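Local structure of aminotransferase class-III (5GHG) at residues Tyr50-Ser55 against Gly413-Ala418; Lys142-Arg147 against Ile219-Gly224; Lys287-Ser292 against Ala333-Asn338. The protein probably catalyses, as an omega-transaminase of class III, the transfer of amino groups between amines and carbonyl compounds through a pyridoxal-phosphate-type cofactor. The protein carries 1 engineered substitution. All blocks are in the same frame, centred on the assembly; numbering follows the deposited sequence.

Contact 1: Tyr50-Ser55 against Gly413-Ala418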
ATOM      1  N   TYR B  50     -10.337  20.349  18.189  1.00  3.99           N
ATOM      2  CA  TYR B  50     -11.532  19.650  17.728  1.00  3.83           C
ATOM      3  C   TYR B  50     -11.617  18.279  18.365  1.00  4.74           C
ATOM      4  O   TYR B  50     -10.591  17.613  18.557  1.00  3.46           O
ATOM      5  CB  TYR B  50     -11.513  19.426  16.213  1.00  4.06           C
ATOM      6  CG  TYR B  50     -11.180  20.634  15.383  1.00  5.24           C
ATOM      7  CD1 TYR B  50      -9.855  21.027  15.194  1.00  5.08           C
ATOM      8  CD2 TYR B  50     -12.186  21.377  14.781  1.00  5.61           C
ATOM      9  CE1 TYR B  50      -9.543  22.134  14.420  1.00  7.42           C
ATOM     10  CE2 TYR B  50     -11.886  22.488  14.007  1.00  7.68           C
ATOM     11  CZ  TYR B  50     -10.563  22.855  13.827  1.00  8.47           C
ATOM     12  OH  TYR B  50     -10.261  23.942  13.064  1.00 11.08           O
ATOM     13  N   ILE B  51     -12.837  17.841  18.653  1.00  3.54           N
ATOM     14  CA  ILE B  51     -13.084  16.427  18.887  1.00  3.23           C
ATOM     15  C   ILE B  51     -12.938  15.703  17.543  1.00  4.60           C
ATOM     16  O   ILE B  51     -13.609  16.051  16.570  1.00  4.31           O
ATOM     17  CB  ILE B  51     -14.475  16.188  19.476  1.00  4.21           C
ATOM     18  CG1 ILE B  51     -14.573  16.767  20.885  1.00  5.55           C
ATOM     19  CG2 ILE B  51     -14.822  14.680  19.430  1.00  4.00           C
ATOM     20  CD1 ILE B  51     -15.975  16.674  21.496  1.00  6.25           C
ATOM     21  N   GLU B  52     -12.041  14.716  17.494  1.00  3.37           N
ATOM     22  CA  GLU B  52     -11.899  13.888  16.296  1.00  5.99           C
ATOM     23  C   GLU B  52     -12.936  12.772  16.390  1.00  4.49           C
ATOM     24  O   GLU B  52     -12.663  11.634  16.803  1.00  4.60           O
ATOM     25  CB  GLU B  52     -10.473  13.370  16.144  1.00  5.41           C
ATOM     26  CG  GLU B  52      -9.820  13.733  14.773  1.00  9.36           C
ATOM     27  CD  GLU B  52     -10.568  13.137  13.579  1.00  6.78           C
ATOM     28  OE1 GLU B  52     -11.413  12.236  13.793  1.00 10.42           O
ATOM     29  OE2 GLU B  52     -10.341  13.570  12.418  1.00  9.48           O
ATOM     30  N   ALA B  53     -14.164  13.118  16.025  1.00  3.87           N
ATOM     31  CA  ALA B  53     -15.269  12.208  16.182  1.00  4.96           C
ATOM     32  C   ALA B  53     -15.218  11.067  15.171  1.00  4.96           C
ATOM     33  O   ALA B  53     -16.040  10.152  15.260  1.00  4.44           O
ATOM     34  CB  ALA B  53     -16.597  12.950  16.081  1.00  5.17           C
ATOM     35  N   MET B  54     -14.279  11.109  14.226  1.00  4.21           N
ATOM     36  CA  MET B  54     -14.049  10.020  13.283  1.00  3.97           C
ATOM     37  C   MET B  54     -12.816   9.192  13.622  1.00  5.23           C
ATOM     38  O   MET B  54     -12.501   8.255  12.878  1.00  4.86           O
ATOM     39  CB  MET B  54     -13.889  10.575  11.856  1.00  7.50           C
ATOM     40  CG  MET B  54     -15.133  11.243  11.303  1.00 10.25           C
ATOM     41  SD  MET B  54     -16.462  10.054  11.265  1.00 16.28           S
ATOM     42  CE  MET B  54     -15.858   8.902  10.028  1.00 10.61           C
ATOM     43  N   SER B  55     -12.096   9.522  14.696  1.00  2.86           N
ATOM     44  CA  SER B  55     -10.845   8.827  14.994  1.00  4.12           C
ATOM     45  C   SER B  55      -9.890   8.868  13.800  1.00  4.68           C
ATOM     46  O   SER B  55      -9.196   7.892  13.491  1.00  2.95           O
ATOM     47  CB  SER B  55     -11.100   7.380  15.414  1.00  4.61           C
ATOM     48  OG  SER B  55     -12.033   7.317  16.480  1.00  5.94           O
ATOM     49  N   GLY B 413     -16.339  22.713  16.663  1.00  5.40           N
ATOM     50  CA  GLY B 413     -15.267  21.979  17.300  1.00  6.40           C
ATOM     51  C   GLY B 413     -15.375  20.473  17.239  1.00  4.81           C
ATOM     52  O   GLY B 413     -14.854  19.790  18.117  1.00  4.44           O
ATOM     53  N   VAL B 414     -16.072  19.936  16.238  1.00  4.34           N
ATOM     54  CA  VAL B 414     -16.239  18.500  16.084  1.00  4.24           C
ATOM     55  C   VAL B 414     -15.938  18.153  14.624  1.00  6.12           C
ATOM     56  O   VAL B 414     -16.538  18.729  13.707  1.00  5.08           O
ATOM     57  CB  VAL B 414     -17.662  18.042  16.468  1.00  4.94           C
ATOM     58  CG1 VAL B 414     -17.868  16.566  16.139  1.00  5.44           C
ATOM     59  CG2 VAL B 414     -17.954  18.307  17.949  1.00  4.99           C
ATOM     60  N   ILE B 415     -15.026  17.211  14.416  1.00  7.50           N
ATOM     61  CA  ILE B 415     -14.683  16.735  13.080  1.00  5.09           C
ATOM     62  C   ILE B 415     -15.494  15.465  12.828  1.00  7.02           C
ATOM     63  O   ILE B 415     -15.269  14.421  13.463  1.00  5.08           O
ATOM     64  CB  ILE B 415     -13.178  16.478  12.933  1.00  8.01           C
ATOM     65  CG1 ILE B 415     -12.416  17.798  12.996  1.00 10.44           C
ATOM     66  CG2 ILE B 415     -12.874  15.736  11.631  1.00  9.19           C
ATOM     67  CD1 ILE B 415     -10.918  17.635  13.112  1.00  9.87           C
ATOM     68  N   SER B 416     -16.461  15.553  11.921  1.00  5.62           N
ATOM     69  CA  SER B 416     -17.170  14.385  11.436  1.00  8.01           C
ATOM     70  C   SER B 416     -16.687  14.112  10.008  1.00 10.85           C
ATOM     71  O   SER B 416     -15.647  14.626   9.580  1.00  9.26           O
ATOM     72  CB  SER B 416     -18.684  14.629  11.543  1.00  7.82           C
ATOM     73  OG  SER B 416     -19.443  13.567  10.988  1.00  9.91           O
ATOM     74  N   ARG B 417     -17.433  13.290   9.282  1.00 10.77           N
ATOM     75  CA  ARG B 417     -17.156  13.016   7.875  1.00 14.78           C
ATOM     76  C   ARG B 417     -18.495  12.957   7.162  1.00 11.43           C
ATOM     77  O   ARG B 417     -19.417  12.287   7.630  1.00 12.11           O
ATOM     78  CB  ARG B 417     -16.402  11.681   7.711  1.00 15.46           C
ATOM     79  CG  ARG B 417     -15.933  11.388   6.288  1.00 21.36           C
ATOM     80  CD  ARG B 417     -14.661  10.532   6.321  1.00 29.87           C
ATOM     81  NE  ARG B 417     -13.981  10.491   5.030  1.00 37.70           N
ATOM     82  CZ  ARG B 417     -13.084  11.386   4.616  1.00 35.35           C
ATOM     83  NH1 ARG B 417     -12.540  11.260   3.412  1.00 31.09           N
ATOM     84  NH2 ARG B 417     -12.734  12.403   5.399  1.00 31.68           N
ATOM     85  N   ALA B 418     -18.625  13.691   6.070  1.00  7.55           N
ATOM     86  CA  ALA B 418     -19.856  13.694   5.297  1.00 11.25           C
ATOM     87  C   ALA B 418     -19.712  12.633   4.216  1.00 14.39           C
ATOM     88  O   ALA B 418     -18.860  12.757   3.320  1.00 15.55           O
ATOM     89  CB  ALA B 418     -20.127  15.064   4.676  1.00 12.86           C
TER
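I51 and V414 pair as neighbours in parallel strands: I51 N donates to G413 O at 2.9 Å, and I415 N to I51 O at 2.8 Å, the latter almost straight (176°). The pairing lies in the mixed sheet of the smaller domain, which in aminotransferases of fold type I is built from both ends of the chain. Here strand 49-52 meets strand 414-419. Past E52 the pairing frays, and A53 N reaches I415 O only through a weak, bent bond.

On one face, I415 works between Y50 and E52. I415 CD1 lies 3.6 Å from Y50 CB, and the CD1 and CG1 end also meets the base of the tyrosine ring obliquely. With chi1 at -68°, I415 CG2 is anti to the backbone N and abuts the E52 carboxylate, 3.4 Å from E52 OE2. On the face of I51 and V414, A53 CB rests 3.8 Å from V414 CG1, and M439 and A442 of helix 433-455 close over this side.

Further out, the polar ends find other mates. Y50 OH bonds D44 and E52 OE2 bonds Y83 of the second subunit, while E52 OE1 takes G56 N and, weakly, M54 N. The type I turn from E52 to S55 then leads into helix 55-58. G413, with positive phi, is the C-prime residue of a Schellman motif that ends helix 400-411, so the chain turns from the helix end straight into the weakly bonded strand that follows.

R417 extends away to S87 of the second subunit, but its root is held here. M54, bent at chi2 and chi3, crosses it at about a right angle, M54 CG 3.5 Å from S416 C and M54 CE 3.7 Å from R417 CB.

Contact 2: Lys142-Arg147 against Ile219-Gly224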
ATOM      1  N   LYS B 142     -13.308 -18.333  -9.942  1.00  2.33           N
ATOM      2  CA  LYS B 142     -12.476 -17.151  -9.813  1.00  2.46           C
ATOM      3  C   LYS B 142     -13.256 -15.872  -9.526  1.00  3.92           C
ATOM      4  O   LYS B 142     -12.635 -14.854  -9.222  1.00  3.56           O
ATOM      5  CB  LYS B 142     -11.651 -16.939 -11.086  1.00  2.81           C
ATOM      6  CG  LYS B 142     -10.821 -18.157 -11.518  1.00  4.14           C
ATOM      7  CD  LYS B 142      -9.658 -18.409 -10.564  1.00  3.27           C
ATOM      8  CE  LYS B 142      -8.829 -19.655 -10.927  1.00  4.69           C
ATOM      9  NZ  LYS B 142      -8.236 -19.597 -12.294  1.00  3.86           N
ATOM     10  N   LYS B 143     -14.580 -15.890  -9.601  1.00  2.02           N
ATOM     11  CA  LYS B 143     -15.333 -14.647  -9.459  1.00  3.51           C
ATOM     12  C   LYS B 143     -15.511 -14.315  -7.976  1.00  2.00           C
ATOM     13  O   LYS B 143     -15.664 -15.202  -7.127  1.00  2.00           O
ATOM     14  CB  LYS B 143     -16.693 -14.768 -10.151  1.00  2.71           C
ATOM     15  CG  LYS B 143     -16.591 -14.947 -11.690  1.00  4.16           C
ATOM     16  CD  LYS B 143     -17.943 -15.289 -12.305  1.00  5.15           C
ATOM     17  CE  LYS B 143     -17.864 -15.644 -13.780  1.00  6.40           C
ATOM     18  NZ  LYS B 143     -19.131 -16.307 -14.229  1.00  7.08           N
ATOM     19  N   ILE B 144     -15.494 -13.025  -7.673  1.00  2.72           N
ATOM     20  CA  ILE B 144     -15.678 -12.533  -6.320  1.00  2.00           C
ATOM     21  C   ILE B 144     -16.903 -11.652  -6.339  1.00  2.89           C
ATOM     22  O   ILE B 144     -16.998 -10.744  -7.177  1.00  2.41           O
ATOM     23  CB  ILE B 144     -14.466 -11.722  -5.817  1.00  3.05           C
ATOM     24  CG1 ILE B 144     -13.132 -12.428  -6.122  1.00  3.81           C
ATOM     25  CG2 ILE B 144     -14.647 -11.334  -4.336  1.00  2.00           C
ATOM     26  CD1 ILE B 144     -12.863 -13.621  -5.303  1.00  3.95           C
ATOM     27  N   ILE B 145     -17.821 -11.883  -5.404  1.00  2.13           N
ATOM     28  CA  ILE B 145     -19.007 -11.062  -5.273  1.00  2.45           C
ATOM     29  C   ILE B 145     -18.777 -10.058  -4.141  1.00  2.95           C
ATOM     30  O   ILE B 145     -18.503 -10.447  -3.010  1.00  2.46           O
ATOM     31  CB  ILE B 145     -20.254 -11.913  -4.995  1.00  2.53           C
ATOM     32  CG1 ILE B 145     -20.484 -12.887  -6.155  1.00  4.08           C
ATOM     33  CG2 ILE B 145     -21.489 -11.023  -4.820  1.00  3.86           C
ATOM     34  CD1 ILE B 145     -21.590 -13.886  -5.891  1.00  5.99           C
ATOM     35  N   SER B 146     -18.915  -8.774  -4.460  1.00  2.57           N
ATOM     36  CA  SER B 146     -18.889  -7.672  -3.518  1.00  4.26           C
ATOM     37  C   SER B 146     -20.260  -7.013  -3.523  1.00  4.73           C
ATOM     38  O   SER B 146     -21.197  -7.502  -4.162  1.00  4.83           O
ATOM     39  CB  SER B 146     -17.792  -6.668  -3.914  1.00  4.77           C
ATOM     40  OG  SER B 146     -17.545  -5.800  -2.825  1.00  6.57           O
ATOM     41  N   ARG B 147     -20.376  -5.886  -2.856  1.00  2.67           N
ATOM     42  CA  ARG B 147     -21.675  -5.225  -2.747  1.00  4.49           C
ATOM     43  C   ARG B 147     -21.593  -3.758  -3.128  1.00  4.09           C
ATOM     44  O   ARG B 147     -20.586  -3.092  -2.872  1.00  2.80           O
ATOM     45  CB  ARG B 147     -22.226  -5.341  -1.325  1.00  4.06           C
ATOM     46  CG  ARG B 147     -22.415  -6.757  -0.880  1.00  5.47           C
ATOM     47  CD  ARG B 147     -22.870  -6.826   0.542  1.00  4.70           C
ATOM     48  NE  ARG B 147     -21.876  -6.259   1.454  1.00  7.00           N
ATOM     49  CZ  ARG B 147     -22.023  -6.241   2.778  1.00  5.04           C
ATOM     50  NH1 ARG B 147     -23.107  -6.777   3.310  1.00  4.22           N
ATOM     51  NH2 ARG B 147     -21.102  -5.682   3.560  1.00  5.16           N
ATOM     52  N   ILE B 219     -18.053 -19.070  -8.885  1.00  3.75           N
ATOM     53  CA  ILE B 219     -18.012 -18.095  -7.788  1.00  4.47           C
ATOM     54  C   ILE B 219     -17.050 -18.612  -6.726  1.00  3.72           C
ATOM     55  O   ILE B 219     -17.289 -19.660  -6.125  1.00  3.66           O
ATOM     56  CB  ILE B 219     -19.407 -17.862  -7.173  1.00  3.27           C
ATOM     57  CG1 ILE B 219     -20.441 -17.450  -8.235  1.00  5.07           C
ATOM     58  CG2 ILE B 219     -19.330 -16.838  -6.007  1.00  2.15           C
ATOM     59  CD1 ILE B 219     -20.081 -16.199  -9.034  1.00  4.84           C
ATOM     60  N   ALA B 220     -15.981 -17.861  -6.463  1.00  2.29           N
ATOM     61  CA  ALA B 220     -15.001 -18.284  -5.470  1.00  5.06           C
ATOM     62  C   ALA B 220     -15.314 -17.761  -4.067  1.00  5.11           C
ATOM     63  O   ALA B 220     -15.153 -18.490  -3.093  1.00  5.54           O
ATOM     64  CB  ALA B 220     -13.599 -17.848  -5.875  1.00  3.26           C
ATOM     65  N   ALA B 221     -15.766 -16.519  -3.951  1.00  2.68           N
ATOM     66  CA  ALA B 221     -15.888 -15.901  -2.634  1.00  2.51           C
ATOM     67  C   ALA B 221     -16.876 -14.755  -2.670  1.00  2.00           C
ATOM     68  O   ALA B 221     -17.154 -14.178  -3.720  1.00  2.00           O
ATOM     69  CB  ALA B 221     -14.539 -15.384  -2.114  1.00  2.00           C
ATOM     70  N   PHE B 222     -17.367 -14.426  -1.479  1.00  2.00           N
ATOM     71  CA  PHE B 222     -18.208 -13.273  -1.219  1.00  2.29           C
ATOM     72  C   PHE B 222     -17.490 -12.428  -0.163  1.00  2.00           C
ATOM     73  O   PHE B 222     -17.007 -12.963   0.832  1.00  2.00           O
ATOM     74  CB  PHE B 222     -19.568 -13.746  -0.728  1.00  2.00           C
ATOM     75  CG  PHE B 222     -20.537 -12.658  -0.377  1.00  2.39           C
ATOM     76  CD1 PHE B 222     -20.562 -12.123   0.902  1.00  3.08           C
ATOM     77  CD2 PHE B 222     -21.482 -12.238  -1.289  1.00  2.17           C
ATOM     78  CE1 PHE B 222     -21.495 -11.151   1.243  1.00  3.56           C
ATOM     79  CE2 PHE B 222     -22.415 -11.269  -0.964  1.00  3.32           C
ATOM     80  CZ  PHE B 222     -22.420 -10.719   0.304  1.00  2.53           C
ATOM     81  N   ILE B 223     -17.386 -11.122  -0.391  1.00  2.87           N
ATOM     82  CA  ILE B 223     -16.720 -10.252   0.568  1.00  2.41           C
ATOM     83  C   ILE B 223     -17.712  -9.224   1.108  1.00  3.09           C
ATOM     84  O   ILE B 223     -18.481  -8.630   0.347  1.00  3.53           O
ATOM     85  CB  ILE B 223     -15.477  -9.539  -0.008  1.00  2.45           C
ATOM     86  CG1 ILE B 223     -14.823  -8.709   1.097  1.00  2.00           C
ATOM     87  CG2 ILE B 223     -15.852  -8.649  -1.195  1.00  2.00           C
ATOM     88  CD1 ILE B 223     -13.393  -8.247   0.791  1.00  4.08           C
ATOM     89  N   GLY B 224     -17.684  -9.028   2.424  1.00  2.87           N
ATOM     90  CA  GLY B 224     -18.474  -7.984   3.034  1.00  4.82           C
ATOM     91  C   GLY B 224     -17.909  -7.460   4.348  1.00  4.62           C
ATOM     92  O   GLY B 224     -17.341  -8.213   5.147  1.00  6.58           O
TER
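I145 packs tightly against strand 219-224 with both branches. I145 CD1 lies 3.7 Å from I219 CG2, while I145 CG2, which chi1 of -61° turns anti to the backbone N, meets F222 CD2 at 3.7 Å, oblique to the ring. Helix 240-250 covers F222 through W241, V244 and L248. The backbones beneath are firmly paired: I145 N to A221 O and I223 N to I145 O, each 2.9 Å.

These are adjacent parallel strands in the seven-stranded mixed sheet of the large domain of fold type I aminotransferases, with strand 178-181 flanking 143-147 and strand 254-258 flanking 219-224. Near their start the register slips by one at a beta bulge. K143 O there accepts A220 N at 2.8 Å and, weakly, A221 N at 3.4 Å.

At the bulge K143 is the partly exposed member of its pair with I219. The CB and CD of K143 brush I219 CD1, and only its outer chain is loose, leading away to a salt bridge with E214. On the opposite face I144 packs less closely, I144 CD1 standing 4.0 Å from A221 CB, whereas S146 OG comes to 3.7 Å from I223 CG2.

At the other end R147 runs at about a right angle to F222, its guanidinium plane 69° from the ring. The bend at chi3 (-62°) brings NH2 over to the G224 backbone. NH1 is bonded to Y240 and NH2 to E225 O, whereas buried R147 NE and I223 O have no partner in the model.

Contact 3: Lys287-Ser292 against Ala333-Asn338. With PMP (4'-deoxy-4'-aminopyridoxal-5'-phosphate), chain C.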
ATOM      1  N   LYS B 287      -6.057  -0.660  10.510  1.00 10.30           N
ATOM      2  CA  LYS B 287      -6.577   0.495  11.252  1.00  7.97           C
ATOM      3  C   LYS B 287      -6.428   0.347  12.751  1.00  6.55           C
ATOM      4  O   LYS B 287      -5.345   0.620  13.287  1.00  6.04           O
ATOM      5  CB  LYS B 287      -8.032   0.751  10.883  1.00  8.91           C
ATOM      6  CG  LYS B 287      -8.199   1.422   9.519  1.00  7.15           C
ATOM      7  CD  LYS B 287      -9.673   1.732   9.274  1.00  8.04           C
ATOM      8  CE  LYS B 287      -9.957   1.917   7.794  1.00 12.89           C
ATOM      9  NZ  LYS B 287      -9.850   3.290   7.327  1.00 16.60           N
ATOM     10  N   GLN B 288      -7.494  -0.076  13.454  1.00  4.97           N
ATOM     11  CA  GLN B 288      -7.369  -0.155  14.904  1.00  6.89           C
ATOM     12  C   GLN B 288      -6.381  -1.224  15.344  1.00  6.54           C
ATOM     13  O   GLN B 288      -6.022  -1.258  16.518  1.00  6.20           O
ATOM     14  CB  GLN B 288      -8.731  -0.400  15.576  1.00  8.15           C
ATOM     15  CG  GLN B 288      -9.742   0.708  15.304  1.00  9.40           C
ATOM     16  CD  GLN B 288     -10.843   0.803  16.347  1.00 12.56           C
ATOM     17  OE1 GLN B 288     -11.089   1.879  16.894  1.00 10.23           O
ATOM     18  NE2 GLN B 288     -11.519  -0.311  16.620  1.00  7.72           N
ATOM     19  N   LEU B 289      -5.955  -2.100  14.435  1.00  7.22           N
ATOM     20  CA  LEU B 289      -4.868  -3.029  14.726  1.00  6.39           C
ATOM     21  C   LEU B 289      -3.656  -2.309  15.316  1.00  5.78           C
ATOM     22  O   LEU B 289      -3.022  -2.797  16.259  1.00  5.72           O
ATOM     23  CB  LEU B 289      -4.481  -3.760  13.436  1.00  7.32           C
ATOM     24  CG  LEU B 289      -3.302  -4.722  13.460  1.00  8.24           C
ATOM     25  CD1 LEU B 289      -3.569  -5.861  14.434  1.00  7.64           C
ATOM     26  CD2 LEU B 289      -3.024  -5.261  12.054  1.00  6.94           C
ATOM     27  N   SER B 290      -3.330  -1.127  14.790  1.00  5.50           N
ATOM     28  CA  SER B 290      -2.238  -0.324  15.321  1.00  3.97           C
ATOM     29  C   SER B 290      -2.693   1.058  15.758  1.00  4.58           C
ATOM     30  O   SER B 290      -1.842   1.920  16.052  1.00  4.29           O
ATOM     31  CB  SER B 290      -1.112  -0.195  14.284  1.00  5.82           C
ATOM     32  OG  SER B 290      -1.533   0.649  13.202  1.00  6.30           O
ATOM     33  N   SER B 291      -4.004   1.302  15.792  1.00  2.76           N
ATOM     34  CA  SER B 291      -4.554   2.653  15.938  1.00  3.71           C
ATOM     35  C   SER B 291      -3.974   3.616  14.900  1.00  3.60           C
ATOM     36  O   SER B 291      -3.901   4.827  15.129  1.00  2.40           O
ATOM     37  CB  SER B 291      -4.331   3.191  17.365  1.00  3.33           C
ATOM     38  OG  SER B 291      -5.122   2.461  18.285  1.00  3.33           O
ATOM     39  N   SER B 292      -3.539   3.082  13.766  1.00  2.40           N
ATOM     40  CA  SER B 292      -2.889   3.853  12.697  1.00  3.01           C
ATOM     41  C   SER B 292      -1.599   4.541  13.140  1.00  2.77           C
ATOM     42  O   SER B 292      -1.114   5.441  12.453  1.00  3.04           O
ATOM     43  CB  SER B 292      -3.850   4.893  12.104  1.00  4.82           C
ATOM     44  OG  SER B 292      -4.845   4.253  11.331  1.00  7.77           O
ATOM     45  N   ALA B 333       5.618  -4.390  16.175  1.00  2.83           N
ATOM     46  CA  ALA B 333       5.811  -4.112  17.589  1.00  3.69           C
ATOM     47  C   ALA B 333       4.796  -3.097  18.095  1.00  3.11           C
ATOM     48  O   ALA B 333       4.290  -3.207  19.215  1.00  2.00           O
ATOM     49  CB  ALA B 333       7.240  -3.618  17.839  1.00  4.21           C
ATOM     50  N   VAL B 334       4.480  -2.101  17.274  1.00  2.11           N
ATOM     51  CA  VAL B 334       3.486  -1.103  17.664  1.00  2.73           C
ATOM     52  C   VAL B 334       2.093  -1.734  17.732  1.00  2.24           C
ATOM     53  O   VAL B 334       1.326  -1.457  18.655  1.00  2.23           O
ATOM     54  CB  VAL B 334       3.518   0.094  16.695  1.00  2.00           C
ATOM     55  CG1 VAL B 334       2.266   0.968  16.879  1.00  3.31           C
ATOM     56  CG2 VAL B 334       4.800   0.910  16.920  1.00  2.33           C
ATOM     57  N   ALA B 335       1.749  -2.590  16.768  1.00  2.08           N
ATOM     58  CA  ALA B 335       0.447  -3.234  16.801  1.00  3.77           C
ATOM     59  C   ALA B 335       0.297  -4.124  18.045  1.00  4.01           C
ATOM     60  O   ALA B 335      -0.770  -4.161  18.672  1.00  3.04           O
ATOM     61  CB  ALA B 335       0.212  -4.044  15.529  1.00  3.55           C
ATOM     62  N   LEU B 336       1.360  -4.850  18.402  1.00  4.85           N
ATOM     63  CA  LEU B 336       1.302  -5.695  19.591  1.00  7.11           C
ATOM     64  C   LEU B 336       1.040  -4.869  20.847  1.00  7.15           C
ATOM     65  O   LEU B 336       0.226  -5.249  21.694  1.00  4.82           O
ATOM     66  CB  LEU B 336       2.601  -6.473  19.750  1.00  7.89           C
ATOM     67  CG  LEU B 336       2.681  -7.832  19.083  1.00 15.48           C
ATOM     68  CD1 LEU B 336       4.157  -8.262  19.007  1.00 18.41           C
ATOM     69  CD2 LEU B 336       1.840  -8.851  19.849  1.00 12.13           C
ATOM     70  N   GLU B 337       1.757  -3.754  21.002  1.00  6.30           N
ATOM     71  CA  GLU B 337       1.551  -2.905  22.164  1.00  6.28           C
ATOM     72  C   GLU B 337       0.182  -2.231  22.124  1.00  5.98           C
ATOM     73  O   GLU B 337      -0.456  -2.040  23.172  1.00  5.24           O
ATOM     74  CB  GLU B 337       2.650  -1.868  22.272  1.00  7.00           C
ATOM     75  CG  GLU B 337       2.501  -0.934  23.450  1.00  9.37           C
ATOM     76  CD  GLU B 337       2.990  -1.536  24.746  1.00 21.60           C
ATOM     77  OE1 GLU B 337       3.461  -2.689  24.716  1.00 17.49           O
ATOM     78  OE2 GLU B 337       2.913  -0.855  25.792  1.00 25.30           O
ATOM     79  N   ASN B 338      -0.294  -1.885  20.931  1.00  4.61           N
ATOM     80  CA  ASN B 338      -1.647  -1.332  20.802  1.00  4.63           C
ATOM     81  C   ASN B 338      -2.697  -2.350  21.284  1.00  5.98           C
ATOM     82  O   ASN B 338      -3.629  -2.005  22.031  1.00  4.16           O
ATOM     83  CB  ASN B 338      -1.891  -0.902  19.360  1.00  3.37           C
ATOM     84  CG  ASN B 338      -3.283  -0.343  19.128  1.00  5.06           C
ATOM     85  OD1 ASN B 338      -3.589   0.777  19.539  1.00  5.68           O
ATOM     86  ND2 ASN B 338      -4.128  -1.112  18.447  1.00  3.82           N
TER
HETATM   87  N1  PMP C 501     -11.576  -2.206   3.817  1.00  6.58           N
HETATM   88  C2  PMP C 501     -12.312  -1.326   4.550  1.00  5.51           C
HETATM   89  C2A PMP C 501     -13.602  -1.792   5.155  1.00  8.48           C
HETATM   90  C3  PMP C 501     -11.901   0.014   4.717  1.00 12.04           C
HETATM   91  O3  PMP C 501     -12.730   0.869   5.396  1.00 15.43           O
HETATM   92  C4  PMP C 501     -10.666   0.445   4.148  1.00  9.85           C
HETATM   93  C4A PMP C 501     -10.099   1.841   4.341  1.00 15.20           C
HETATM   94  N4A PMP C 501     -11.068   2.905   4.295  1.00 20.42           N
HETATM   95  C5  PMP C 501      -9.921  -0.511   3.407  1.00  7.08           C
HETATM   96  C6  PMP C 501     -10.356  -1.824   3.309  1.00  4.82           C
HETATM   97  C5A PMP C 501      -8.630  -0.166   2.729  1.00  4.42           C
HETATM   98  O4P PMP C 501      -7.612   0.089   3.699  1.00  8.47           O
HETATM   99  P   PMP C 501      -6.354   1.060   3.289  1.00  9.27           P
HETATM  100  O1P PMP C 501      -5.796   0.592   1.994  1.00  7.47           O
HETATM  101  O2P PMP C 501      -5.394   0.904   4.455  1.00 10.53           O
HETATM  102  O3P PMP C 501      -6.865   2.476   3.139  1.00  7.89           O
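S290 and A335 bring their backbones together, CA to CA 4.2 Å, where the turn after a short 3-10 segment at Q288-L289 lies against helix 329-344. The turn is closed from within by K287 O, which receives S290 N and S292 N from opposite faces of its plane.

N338 carries the polar part of the contact. With CG anti to the backbone N (chi1 179°), its amide extends from the helix into the turn. N338 ND2 gives weak, bent bonds to Q288 O at 2.7 Å and L289 O at 3.0 Å, and N338 OD1 accepts S291 OG at 2.6 Å, the donor tilted 30° from the carbonyl plane. S291 OG also bonds V62 N. Alongside, L289 CG touches A335 CB at 4.1 Å, and L101 and L97 of helix 93-104 pack on these two residues. Replacing N338 by alanine removes both ends of the amide and would probably leave the carbonyls of Q288 and L289 without this donor and the S291 hydroxyl without this acceptor.

K287, at the other side of the turn, belongs to the cofactor pocket; K287 NZ lies 3.3 Å from PMP N4A and bonds L57 O and T324 of the second subunit. That spacing is non-covalent, consistent with the aminated state of a transaminase, in which a lysine that probably forms the Schiff base in the resting enzyme stands free of the cofactor.

All three contacts are mainly buried, and all three reach the second subunit, contact 2 only through K142, which meets D172 of that subunit. Contacts 1 and 2 both join parallel strands, but in the sheets of different domains on opposite sides of the chain's centre, with nearest atoms about 17 Å apart. Contact 2 is the more hydrophobic and more regularly bonded, apart from its bulge; contact 1 frays into a turn and sends polar ends to the neighbouring subunit. Contact 3 joins a turn to a helix with less buried surface, relying on one amide rather than backbone pairing. It alone includes a cofactor-pocket residue, and its nearest atoms come within about 6 Å of contact 1.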